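Local coordinates for polysaccharide biosynthesis protein CapD (Bacillus thuringiensis HD-771, PDB 6BWC) that acts in the biosynthesis of CMP-pseudaminic acid for flagellin glycosylation, probably as an NADP-dependent member of the short-chain dehydrogenase family working on UDP-N-acetylglucosamine, at residues Asp7-Ile12 and Met76-Tyr81; Val125-Asn130 and Val167-Val172; Thr196-Ser201 and Ser235-Ser240. The protein carries 2 engineered substitutions. All coordinates share one frame; numbering follows the deposited sequence.

Contact 1. Residues Asp7-Ile12 and Met76-Tyr81; sequences DKNVLI and MENIDY
Asn9 meets the chain from Asn78 to Tyr81 with both its backbone and its side chain. Its carbonyl takes two successive amides: Tyr81 N lies 3.2 Å from Asn9 O, nearly along the C=O axis, while Asp80 N, 3.1 Å from the same Asn9 O, approaches from above the carbonyl plane. Two residues further on, the direction of donation reverses, and Leu11 N gives its hydrogen to Tyr81 O at 3.0 Å. These bonds flank the parallel bridge between Val10 and Tyr81, whose side chains share one face of the sheet.

The fourth bond uses the Asn9 amide. With CG turned anti to the carbonyl carbon (chi1 -61°), Asn9 ND2 donates to Asn78 O over 3.1 Å. The Asn78 side chain makes no matching bond: its amide stands 82° from that of Asn9, and two donor nitrogens face each other. A type II turn from Met76 to Ile79, closed by Ile79 N on Met76 O, presents Asn78 O to this donor.

Lys8 NZ stays 5.2 Å from Asp80 OD2 and is not paired with it; Asp80 OD1 instead forms a salt bridge with Lys122. The aliphatic part of Lys8 runs past the edge of the tyrosine ring, with Lys8 CG 3.8 Å from Tyr81 CE2. At the buried end, Leu11 CD2 packs on Met76 CG at 3.6 Å, crossing it at about a right angle, and Leu11 CB lies 3.9 Å from Ile79 CD1.

Strand 9-13 is thus joined to the start of strand 81-84 on one side, and on the other Val10 bonds through its backbone to strand 34-39; Met76, just after helix 69-75, rests on Val112, Ala115 and Ala116 of helix 98-118.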
loop_
_atom_site.group_PDB
_atom_site.type_symbol
_atom_site.label_atom_id
_atom_site.label_comp_id
_atom_site.label_asym_id
_atom_site.label_seq_id
_atom_site.Cartn_x
_atom_site.Cartn_y
_atom_site.Cartn_z
ATOM N N ASP C 7 -3.673 -33.195 -19.615
ATOM C CA ASP C 7 -4.084 -32.018 -20.338
ATOM C C ASP C 7 -4.653 -30.890 -19.496
ATOM O O ASP C 7 -5.496 -30.123 -19.962
ATOM C CB ASP C 7 -5.034 -32.429 -21.455
ATOM C CG ASP C 7 -4.389 -32.304 -22.777
ATOM O OD1 ASP C 7 -3.438 -33.099 -23.031
ATOM O OD2 ASP C 7 -4.796 -31.366 -23.522
ATOM N N LYS C 8 -4.169 -30.785 -18.258
ATOM C CA LYS C 8 -4.526 -29.684 -17.351
ATOM C C LYS C 8 -3.353 -28.695 -17.173
ATOM O O LYS C 8 -2.231 -28.916 -17.666
ATOM C CB LYS C 8 -4.986 -30.236 -15.984
ATOM C CG LYS C 8 -6.151 -31.211 -16.047
ATOM C CD LYS C 8 -7.447 -30.549 -16.506
ATOM C CE LYS C 8 -8.662 -31.422 -16.180
ATOM N NZ LYS C 8 -9.798 -31.239 -17.134
ATOM N N ASN C 9 -3.653 -27.597 -16.484
ATOM C CA ASN C 9 -2.698 -26.550 -16.141
ATOM C C ASN C 9 -2.451 -26.554 -14.632
ATOM O O ASN C 9 -3.405 -26.554 -13.846
ATOM C CB ASN C 9 -3.279 -25.204 -16.579
ATOM C CG ASN C 9 -3.532 -25.135 -18.079
ATOM O OD1 ASN C 9 -3.171 -26.032 -18.814
ATOM N ND2 ASN C 9 -4.134 -24.052 -18.532
ATOM N N VAL C 10 -1.187 -26.557 -14.212
ATOM C CA VAL C 10 -0.857 -26.725 -12.794
ATOM C C VAL C 10 0.183 -25.715 -12.332
ATOM O O VAL C 10 1.211 -25.547 -12.995
ATOM C CB VAL C 10 -0.325 -28.146 -12.530
ATOM C CG1 VAL C 10 0.109 -28.307 -11.069
ATOM C CG2 VAL C 10 -1.381 -29.172 -12.925
ATOM N N LEU C 11 -0.089 -25.071 -11.191
ATOM C CA LEU C 11 0.871 -24.193 -10.510
ATOM C C LEU C 11 1.379 -24.898 -9.252
ATOM O O LEU C 11 0.564 -25.308 -8.410
ATOM C CB LEU C 11 0.207 -22.876 -10.120
ATOM C CG LEU C 11 1.072 -21.770 -9.515
ATOM C CD1 LEU C 11 2.072 -21.168 -10.494
ATOM C CD2 LEU C 11 0.170 -20.662 -9.003
ATOM N N ILE C 12 2.706 -25.065 -9.139
ATOM C CA ILE C 12 3.344 -25.503 -7.891
ATOM C C ILE C 12 4.065 -24.333 -7.287
ATOM O O ILE C 12 5.258 -24.124 -7.551
ATOM C CB ILE C 12 4.370 -26.635 -8.064
ATOM C CG1 ILE C 12 3.799 -27.780 -8.893
ATOM C CG2 ILE C 12 4.767 -27.164 -6.695
ATOM C CD1 ILE C 12 4.838 -28.830 -9.227
ATOM N N MET C 76 -1.484 -17.630 -11.567
ATOM C CA MET C 76 -2.702 -18.476 -11.567
ATOM C C MET C 76 -3.634 -18.386 -12.799
ATOM O O MET C 76 -4.634 -19.109 -12.879
ATOM C CB MET C 76 -3.544 -18.208 -10.306
ATOM C CG MET C 76 -2.941 -18.775 -9.044
ATOM S SD MET C 76 -4.106 -18.676 -7.692
ATOM C CE MET C 76 -2.949 -18.878 -6.340
ATOM N N GLU C 77 -3.331 -17.501 -13.731
ATOM C CA GLU C 77 -4.221 -17.262 -14.853
ATOM C C GLU C 77 -4.562 -18.569 -15.573
ATOM O O GLU C 77 -3.673 -19.348 -15.947
ATOM C CB GLU C 77 -3.626 -16.218 -15.799
ATOM C CG GLU C 77 -4.210 -16.176 -17.201
ATOM C CD GLU C 77 -3.485 -17.085 -18.197
ATOM O OE1 GLU C 77 -4.174 -17.603 -19.101
ATOM O OE2 GLU C 77 -2.242 -17.273 -18.115
ATOM N N ASN C 78 -5.872 -18.801 -15.699
ATOM C CA ASN C 78 -6.434 -19.952 -16.406
ATOM C C ASN C 78 -5.865 -21.316 -15.938
ATOM O O ASN C 78 -5.886 -22.302 -16.678
ATOM C CB ASN C 78 -6.321 -19.703 -17.931
ATOM C CG ASN C 78 -6.705 -20.907 -18.787
ATOM O OD1 ASN C 78 -7.838 -21.367 -18.764
ATOM N ND2 ASN C 78 -5.750 -21.417 -19.537
ATOM N N ILE C 79 -5.433 -21.367 -14.676
ATOM C CA ILE C 79 -4.880 -22.583 -14.077
ATOM C C ILE C 79 -5.939 -23.369 -13.326
ATOM O O ILE C 79 -6.892 -22.803 -12.793
ATOM C CB ILE C 79 -3.600 -22.293 -13.246
ATOM C CG1 ILE C 79 -2.421 -22.788 -14.074
ATOM C CG2 ILE C 79 -3.571 -22.985 -11.888
ATOM C CD1 ILE C 79 -1.111 -22.195 -13.680
ATOM N N ASP C 80 -5.767 -24.685 -13.332
ATOM C CA ASP C 80 -6.740 -25.599 -12.808
ATOM C C ASP C 80 -6.383 -26.092 -11.412
ATOM O O ASP C 80 -7.276 -26.197 -10.575
ATOM C CB ASP C 80 -6.920 -26.766 -13.770
ATOM C CG ASP C 80 -7.566 -26.339 -15.087
ATOM O OD1 ASP C 80 -8.523 -25.519 -15.076
ATOM O OD2 ASP C 80 -7.120 -26.839 -16.146
ATOM N N TYR C 81 -5.108 -26.372 -11.133
ATOM C CA TYR C 81 -4.714 -26.996 -9.844
ATOM C C TYR C 81 -3.494 -26.320 -9.223
ATOM O O TYR C 81 -2.411 -26.336 -9.795
ATOM C CB TYR C 81 -4.459 -28.504 -10.037
ATOM C CG TYR C 81 -5.652 -29.269 -10.584
ATOM C CD1 TYR C 81 -6.717 -29.588 -9.778
ATOM C CD2 TYR C 81 -5.705 -29.655 -11.919
ATOM C CE1 TYR C 81 -7.820 -30.265 -10.279
ATOM C CE2 TYR C 81 -6.796 -30.330 -12.430
ATOM C CZ TYR C 81 -7.856 -30.629 -11.611
ATOM O OH TYR C 81 -8.940 -31.291 -12.124
#

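Contact 2. Residues Val125-Asn130 and Val167-Val172; sequences VFTSSN and VRFGNV. Engineered in segment 125-130: Asn130 (natural residue Asp). With NAP (NADP nicotinamide-adenine-dinucleotide phosphate), chain N.
Engineered Asn130, an aspartate in the natural sequence, leans across the end of the strand pairing onto the backbone of Phe169 and Gly170, with Asn130 OD1 3.3 Å from Gly170 CA. Placing CG between the backbone N and the carbonyl carbon (chi1 67°) brings the amide against Phe169 O and Gly170; Asn130 N itself donates to Phe169 O over 2.9 Å. Further back, the parallel ladder runs from Val167 N on Phe126 O (2.9 Å), through a weak bond of Ser128 N to Val167 O, to Phe169 N on Ser128 O at 3.2 Å.

The two faces differ in character. On that of Ser128 and Arg168, Arg168 CG passes 3.3 Å from Ser129 O, and the guanidinium beyond it is held by Glu147 and Glu280; Glu147 also bonds Ser128 OG. On the other face, Phe169 CB lies 3.3 Å from C5N of the nicotinamide and its ring turns an edge to the ribose O4D, with Ser129 CB also close to C5N. Val172 N meets the carboxamide O7N at 3.0 Å in an almost straight bond (177°), while Ser129 OG bonds O4' of the UDP-sugar. Strand 123-129, helix 138-156 and strand 163-169 form a beta-alpha-beta unit of the Rossmann fold, and Tyr139 and Lys143 on that helix have the Tyr-X-X-X-Lys spacing of short-chain dehydrogenases.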
loop_
_atom_site.group_PDB
_atom_site.type_symbol
_atom_site.label_atom_id
_atom_site.label_comp_id
_atom_site.label_asym_id
_atom_site.label_seq_id
_atom_site.Cartn_x
_atom_site.Cartn_y
_atom_site.Cartn_z
ATOM N N VAL C 125 -4.360 -27.179 -2.682
ATOM C CA VAL C 125 -3.876 -27.987 -1.564
ATOM C C VAL C 125 -2.829 -27.190 -0.818
ATOM O O VAL C 125 -1.786 -26.878 -1.377
ATOM C CB VAL C 125 -3.279 -29.313 -2.047
ATOM C CG1 VAL C 125 -2.569 -30.039 -0.909
ATOM C CG2 VAL C 125 -4.389 -30.181 -2.637
ATOM N N PHE C 126 -3.135 -26.841 0.425
ATOM C CA PHE C 126 -2.165 -26.233 1.316
ATOM C C PHE C 126 -1.375 -27.342 2.017
ATOM O O PHE C 126 -1.910 -28.416 2.372
ATOM C CB PHE C 126 -2.847 -25.324 2.347
ATOM C CG PHE C 126 -1.892 -24.719 3.348
ATOM C CD1 PHE C 126 -0.828 -23.936 2.918
ATOM C CD2 PHE C 126 -2.062 -24.913 4.713
ATOM C CE1 PHE C 126 0.064 -23.374 3.818
ATOM C CE2 PHE C 126 -1.177 -24.360 5.626
ATOM C CZ PHE C 126 -0.106 -23.597 5.173
ATOM N N THR C 127 -0.107 -27.053 2.238
ATOM C CA THR C 127 0.821 -27.994 2.793
ATOM C C THR C 127 1.192 -27.471 4.181
ATOM O O THR C 127 2.042 -26.576 4.321
ATOM C CB THR C 127 1.989 -28.120 1.810
ATOM O OG1 THR C 127 1.681 -29.166 0.885
ATOM C CG2 THR C 127 3.241 -28.443 2.464
ATOM N N SER C 128 0.512 -28.014 5.200
ATOM C CA SER C 128 0.750 -27.653 6.619
ATOM C C SER C 128 1.740 -28.621 7.209
ATOM O O SER C 128 2.148 -29.572 6.538
ATOM C CB SER C 128 -0.542 -27.703 7.451
ATOM O OG SER C 128 -0.324 -27.226 8.767
ATOM N N SER C 129 2.117 -28.359 8.464
ATOM C CA SER C 129 2.916 -29.272 9.293
ATOM C C SER C 129 2.114 -29.805 10.481
ATOM O O SER C 129 1.114 -29.215 10.883
ATOM C CB SER C 129 4.132 -28.538 9.833
ATOM O OG SER C 129 4.751 -29.291 10.862
ATOM N N ASN C 130 2.586 -30.904 11.070
ATOM C CA ASN C 130 2.024 -31.377 12.322
ATOM C C ASN C 130 2.460 -30.472 13.500
ATOM O O ASN C 130 2.040 -30.654 14.645
ATOM C CB ASN C 130 2.191 -32.926 12.498
ATOM C CG ASN C 130 3.653 -33.438 12.661
ATOM O OD1 ASN C 130 3.947 -34.574 12.270
ATOM N ND2 ASN C 130 4.536 -32.658 13.266
ATOM N N VAL C 167 -3.183 -30.683 3.708
ATOM C CA VAL C 167 -2.486 -31.938 3.935
ATOM C C VAL C 167 -1.668 -31.623 5.196
ATOM O O VAL C 167 -1.712 -30.478 5.637
ATOM C CB VAL C 167 -1.709 -32.271 2.644
ATOM C CG1 VAL C 167 -0.264 -32.602 2.876
ATOM C CG2 VAL C 167 -2.411 -33.379 1.898
ATOM N N ARG C 168 -0.981 -32.579 5.827
ATOM C CA ARG C 168 -0.262 -32.267 7.083
ATOM C C ARG C 168 0.882 -33.235 7.317
ATOM O O ARG C 168 0.684 -34.415 7.606
ATOM C CB ARG C 168 -1.246 -32.264 8.264
ATOM C CG ARG C 168 -0.875 -31.415 9.484
ATOM C CD ARG C 168 -1.833 -31.713 10.656
ATOM N NE ARG C 168 -2.955 -30.768 10.821
ATOM C CZ ARG C 168 -3.943 -30.877 11.724
ATOM N NH1 ARG C 168 -4.010 -31.898 12.568
ATOM N NH2 ARG C 168 -4.886 -29.955 11.805
ATOM N N PHE C 169 2.090 -32.712 7.186
ATOM C CA PHE C 169 3.310 -33.526 7.117
ATOM C C PHE C 169 3.985 -33.692 8.481
ATOM O O PHE C 169 3.804 -32.872 9.400
ATOM C CB PHE C 169 4.376 -32.861 6.200
ATOM C CG PHE C 169 3.989 -32.680 4.745
ATOM C CD1 PHE C 169 4.570 -31.649 4.016
ATOM C CD2 PHE C 169 3.102 -33.522 4.092
ATOM C CE1 PHE C 169 4.276 -31.456 2.675
ATOM C CE2 PHE C 169 2.804 -33.334 2.747
ATOM C CZ PHE C 169 3.387 -32.292 2.039
ATOM N N GLY C 170 4.817 -34.724 8.570
ATOM C CA GLY C 170 5.882 -34.771 9.571
ATOM C C GLY C 170 7.221 -34.715 8.884
ATOM O O GLY C 170 7.291 -34.571 7.679
ATOM N N ASN C 171 8.288 -34.846 9.657
ATOM C CA ASN C 171 9.617 -34.533 9.159
ATOM C C ASN C 171 9.886 -35.275 7.886
ATOM O O ASN C 171 9.904 -36.481 7.892
ATOM C CB ASN C 171 10.701 -34.867 10.189
ATOM C CG ASN C 171 10.577 -34.031 11.436
ATOM O OD1 ASN C 171 9.500 -33.959 12.035
ATOM N ND2 ASN C 171 11.659 -33.387 11.831
ATOM N N VAL C 172 10.095 -34.545 6.798
ATOM C CA VAL C 172 10.300 -35.154 5.481
ATOM C C VAL C 172 11.777 -35.403 5.302
ATOM O O VAL C 172 12.549 -34.465 5.215
ATOM C CB VAL C 172 9.755 -34.282 4.338
ATOM C CG1 VAL C 172 9.802 -35.048 3.016
ATOM C CG2 VAL C 172 8.318 -33.868 4.648
HETATM P PA NAP N . 11.777 -25.991 0.871
HETATM O O1A NAP N . 12.717 -26.992 0.260
HETATM O O2A NAP N . 12.402 -24.884 1.649
HETATM O O5B NAP N . 10.818 -25.385 -0.246
HETATM C C5B NAP N . 10.329 -24.048 -0.111
HETATM C C4B NAP N . 9.850 -23.545 -1.470
HETATM O O4B NAP N . 9.166 -22.297 -1.387
HETATM C C3B NAP N . 11.030 -23.282 -2.367
HETATM O O3B NAP N . 10.553 -23.564 -3.679
HETATM C C2B NAP N . 11.315 -21.820 -2.139
HETATM O O2B NAP N . 12.100 -21.345 -3.213
HETATM C C1B NAP N . 9.898 -21.254 -2.043
HETATM N N9A NAP N . 9.635 -19.977 -1.295
HETATM C C8A NAP N . 10.039 -19.576 -0.055
HETATM N N7A NAP N . 9.545 -18.334 0.276
HETATM C C5A NAP N . 8.800 -17.931 -0.768
HETATM C C6A NAP N . 7.991 -16.742 -1.139
HETATM N N6A NAP N . 7.854 -15.693 -0.316
HETATM N N1A NAP N . 7.374 -16.729 -2.331
HETATM C C2A NAP N . 7.472 -17.746 -3.205
HETATM N N3A NAP N . 8.191 -18.851 -2.951
HETATM C C4A NAP N . 8.861 -19.008 -1.782
HETATM O O3 NAP N . 10.654 -26.691 1.797
HETATM P PN NAP N . 10.043 -28.187 1.668
HETATM O O1N NAP N . 9.846 -28.597 0.216
HETATM O O2N NAP N . 10.774 -29.081 2.622
HETATM O O5D NAP N . 8.629 -28.002 2.371
HETATM C C5D NAP N . 7.536 -27.573 1.598
HETATM C C4D NAP N . 6.324 -27.337 2.495
HETATM O O4D NAP N . 6.181 -28.480 3.349
HETATM C C3D NAP N . 6.331 -26.099 3.410
HETATM O O3D NAP N . 5.070 -25.436 3.283
HETATM C C2D NAP N . 6.502 -26.637 4.811
HETATM O O2D NAP N . 5.800 -25.864 5.790
HETATM C C1D NAP N . 5.914 -28.042 4.686
HETATM N N1N NAP N . 6.447 -29.024 5.638
HETATM C C2N NAP N . 7.691 -29.489 5.442
HETATM C C3N NAP N . 8.296 -30.418 6.270
HETATM C C7N NAP N . 9.688 -30.905 6.067
HETATM O O7N NAP N . 10.198 -31.589 6.957
HETATM N N7N NAP N . 10.389 -30.595 4.973
HETATM C C4N NAP N . 7.522 -30.966 7.413
HETATM C C5N NAP N . 6.181 -30.385 7.539
HETATM C C6N NAP N . 5.683 -29.457 6.641
HETATM P P2B NAP N . 12.918 -19.960 -3.112
HETATM O O1X NAP N . 13.787 -20.103 -4.347
HETATM O O2X NAP N . 11.897 -18.857 -3.293
HETATM O O3X NAP N . 13.642 -19.957 -1.744
#

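Contact 3. Residues Thr196-Ser201 and Ser235-Ser240; sequences TDLSMS and SLNDLS. With UD1 (uridine-diphosphate-N-acetylglucosamine), chain O.
Leu236 enters the loop of residues 196-201 with its backbone first: Leu236 N donates to Met200 O over 3.1 Å. Its side chain continues from there. CB rests against two carbonyl oxygens of the loop, with Leu236 CB 3.4 Å from Met200 O and 3.6 Å from Leu198 O. With CG anti to the backbone N (chi1 -178°), the chain forks toward the bound UDP-N-acetylglucosamine (UD1). Leu236 CD1 comes to 3.9 Å from the ribose ring oxygen, UD1 O4B. The other branch reaches both partners at once: Leu236 CD2 lies 3.6 Å from Asp197 O. The same Leu236 CD2 is 3.7 Å from the ribose hydroxyl UD1 O3B. Met200 SD also borders CD2, and the bent end of that methionine turns toward the same ribose.

The helix that carries Leu236 begins with a capped first turn. Ser235 occupies the N-cap of helix 236-251, its OG accepting from Asp238 N and, weakly, from Asn237 N. Facing it, a type I turn from Asp197 to Met200, closed by Met200 N on Asp197 O, holds the loop that carries Thr196 into the nucleotide pocket. Thr196 N donates to the uracil O2 at 3.0 Å, and Thr196 OG1 lies within bonding reach of this O2 and of the ribose O2'.

On the flank of the helix start, Leu198 crosses Asn237 at about a right angle, with Leu198 CB 4.0 Å from Asn237 CG, while its CD2 branch extends to Ser240 OG. Ser240 in turn touches Phe183 of helix 179-190.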
loop_
_atom_site.group_PDB
_atom_site.type_symbol
_atom_site.label_atom_id
_atom_site.label_comp_id
_atom_site.label_asym_id
_atom_site.label_seq_id
_atom_site.Cartn_x
_atom_site.Cartn_y
_atom_site.Cartn_z
ATOM N N THR C 196 20.724 -31.398 19.769
ATOM C CA THR C 196 19.838 -30.547 20.564
ATOM C C THR C 196 19.523 -31.283 21.875
ATOM O O THR C 196 19.955 -30.865 22.947
ATOM C CB THR C 196 18.527 -30.184 19.802
ATOM O OG1 THR C 196 17.909 -31.378 19.268
ATOM C CG2 THR C 196 18.795 -29.158 18.649
ATOM N N ASP C 197 18.819 -32.404 21.785
ATOM C CA ASP C 197 18.343 -33.104 22.968
ATOM C C ASP C 197 17.902 -34.494 22.512
ATOM O O ASP C 197 16.880 -34.631 21.843
ATOM C CB ASP C 197 17.196 -32.290 23.567
ATOM C CG ASP C 197 16.563 -32.936 24.769
ATOM O OD1 ASP C 197 16.528 -34.182 24.864
ATOM O OD2 ASP C 197 16.056 -32.163 25.615
ATOM N N LEU C 198 18.673 -35.517 22.869
ATOM C CA LEU C 198 18.517 -36.853 22.268
ATOM C C LEU C 198 17.173 -37.500 22.564
ATOM O O LEU C 198 16.651 -38.281 21.767
ATOM C CB LEU C 198 19.659 -37.780 22.707
ATOM C CG LEU C 198 21.038 -37.333 22.216
ATOM C CD1 LEU C 198 22.174 -38.061 22.924
ATOM C CD2 LEU C 198 21.132 -37.487 20.702
ATOM N N SER C 199 16.601 -37.129 23.698
ATOM C CA SER C 199 15.268 -37.584 24.106
ATOM C C SER C 199 14.094 -37.195 23.202
ATOM O O SER C 199 12.994 -37.708 23.391
ATOM C CB SER C 199 14.969 -37.079 25.526
ATOM O OG SER C 199 13.753 -36.366 25.549
ATOM N N MET C 200 14.295 -36.250 22.286
ATOM C CA MET C 200 13.231 -35.811 21.375
ATOM C C MET C 200 12.843 -36.947 20.414
ATOM O O MET C 200 13.696 -37.730 19.962
ATOM C CB MET C 200 13.676 -34.583 20.558
ATOM C CG MET C 200 13.911 -33.307 21.347
ATOM S SD MET C 200 15.041 -32.234 20.438
ATOM C CE MET C 200 14.028 -30.770 20.346
ATOM N N SER C 201 11.556 -37.025 20.115
ATOM C CA SER C 201 11.011 -38.025 19.224
ATOM C C SER C 201 10.308 -37.244 18.125
ATOM O O SER C 201 9.966 -36.084 18.345
ATOM C CB SER C 201 10.046 -38.939 20.000
ATOM O OG SER C 201 8.909 -38.232 20.509
ATOM N N SER C 235 13.154 -41.887 17.155
ATOM C CA SER C 235 13.942 -41.361 18.247
ATOM C C SER C 235 15.137 -40.653 17.641
ATOM O O SER C 235 15.698 -41.097 16.634
ATOM C CB SER C 235 14.403 -42.475 19.182
ATOM O OG SER C 235 15.624 -42.126 19.830
ATOM N N LEU C 236 15.516 -39.543 18.254
ATOM C CA LEU C 236 16.670 -38.787 17.801
ATOM C C LEU C 236 17.934 -39.433 18.330
ATOM O O LEU C 236 19.009 -39.214 17.774
ATOM C CB LEU C 236 16.579 -37.332 18.273
ATOM C CG LEU C 236 17.701 -36.386 17.839
ATOM C CD1 LEU C 236 17.878 -36.411 16.326
ATOM C CD2 LEU C 236 17.405 -34.987 18.330
ATOM N N ASN C 237 17.803 -40.208 19.414
ATOM C CA ASN C 237 18.921 -40.973 19.987
ATOM C C ASN C 237 19.390 -41.978 18.938
ATOM O O ASN C 237 20.548 -41.970 18.534
ATOM C CB ASN C 237 18.501 -41.684 21.309
ATOM C CG ASN C 237 19.635 -41.738 22.357
ATOM O OD1 ASN C 237 20.837 -41.818 22.035
ATOM N ND2 ASN C 237 19.246 -41.699 23.629
ATOM N N ASP C 238 18.453 -42.800 18.468
ATOM C CA ASP C 238 18.723 -43.795 17.422
ATOM C C ASP C 238 19.286 -43.065 16.203
ATOM O O ASP C 238 20.309 -43.491 15.636
ATOM C CB ASP C 238 17.466 -44.621 17.027
ATOM C CG ASP C 238 16.747 -45.284 18.238
ATOM O OD1 ASP C 238 15.541 -45.608 18.085
ATOM O OD2 ASP C 238 17.369 -45.457 19.319
ATOM N N LEU C 239 18.653 -41.947 15.831
ATOM C CA LEU C 239 19.057 -41.205 14.633
ATOM C C LEU C 239 20.510 -40.726 14.661
ATOM O O LEU C 239 21.242 -40.881 13.667
ATOM C CB LEU C 239 18.141 -40.005 14.382
ATOM C CG LEU C 239 18.510 -39.072 13.200
ATOM C CD1 LEU C 239 18.757 -39.820 11.891
ATOM C CD2 LEU C 239 17.411 -38.044 12.990
ATOM N N SER C 240 20.914 -40.131 15.782
ATOM C CA SER C 240 22.258 -39.593 15.891
ATOM C C SER C 240 23.252 -40.738 15.807
ATOM O O SER C 240 24.210 -40.654 15.039
ATOM C CB SER C 240 22.441 -38.774 17.164
ATOM O OG SER C 240 22.007 -39.493 18.292
HETATM C "C1'" UD1 O . 10.800 -30.193 10.356
HETATM C "C2'" UD1 O . 10.326 -29.075 9.443
HETATM C "C3'" UD1 O . 9.117 -28.346 10.026
HETATM C "C4'" UD1 O . 8.030 -29.315 10.483
HETATM C "C5'" UD1 O . 8.595 -30.555 11.202
HETATM C "C6'" UD1 O . 7.510 -31.635 11.311
HETATM C "C7'" UD1 O . 12.355 -28.293 8.288
HETATM C "C8'" UD1 O . 13.529 -27.337 8.363
HETATM N "N2'" UD1 O . 11.397 -28.124 9.205
HETATM O "O1'" UD1 O . 11.117 -29.667 11.635
HETATM O "O3'" UD1 O . 8.610 -27.430 9.035
HETATM O "O4'" UD1 O . 7.110 -28.665 11.340
HETATM O "O5'" UD1 O . 9.752 -31.102 10.535
HETATM O "O6'" UD1 O . 7.582 -32.332 12.557
HETATM O "O7'" UD1 O . 12.349 -29.198 7.454
HETATM N N1 UD1 O . 18.478 -31.258 15.619
HETATM C C2 UD1 O . 19.771 -31.494 16.176
HETATM N N3 UD1 O . 20.809 -30.733 15.792
HETATM C C4 UD1 O . 20.665 -29.744 14.887
HETATM C C5 UD1 O . 19.442 -29.496 14.316
HETATM C C6 UD1 O . 18.358 -30.278 14.683
HETATM O O2 UD1 O . 19.963 -32.379 17.029
HETATM O O4 UD1 O . 21.630 -29.050 14.530
HETATM C C1B UD1 O . 17.304 -32.056 16.033
HETATM C C2B UD1 O . 16.046 -31.252 16.367
HETATM O "O2'" UD1 O . 16.014 -30.836 17.726
HETATM C C3B UD1 O . 14.906 -32.177 15.990
HETATM C C4B UD1 O . 15.508 -32.985 14.860
HETATM O O4B UD1 O . 16.928 -32.868 14.949
HETATM O O3B UD1 O . 14.506 -33.092 17.016
HETATM C C5B UD1 O . 15.056 -32.527 13.483
HETATM O O5B UD1 O . 15.438 -31.182 13.155
HETATM P PA UD1 O . 15.054 -30.716 11.667
HETATM O O1A UD1 O . 15.737 -29.433 11.260
HETATM O O2A UD1 O . 15.143 -31.886 10.681
HETATM O O3A UD1 O . 13.445 -30.588 11.636
HETATM P PB UD1 O . 12.288 -30.151 12.680
HETATM O O1B UD1 O . 12.699 -28.884 13.401
HETATM O O2B UD1 O . 11.740 -31.285 13.539
#

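Overall arrangement
The three contacts follow one another along the chain, each closing before the next opens. Contacts 1 and 2 join strands of the same large sheet, their centres about 22 Å apart and nearest atoms about 7 Å apart; contact 1 keeps its distance from the cofactor, with the Leu11 side chain about 10 Å away, whereas contact 2 lines the nicotinamide end. Contact 3 lies about 21 Å from contact 2, centre to centre, across the chain's centre from contact 1. The UDP-sugar spans contacts 2 and 3: its sugar lies against residues 125-130 and 167-172 beside NADP, its uridine against residues 196-201 and 235-240.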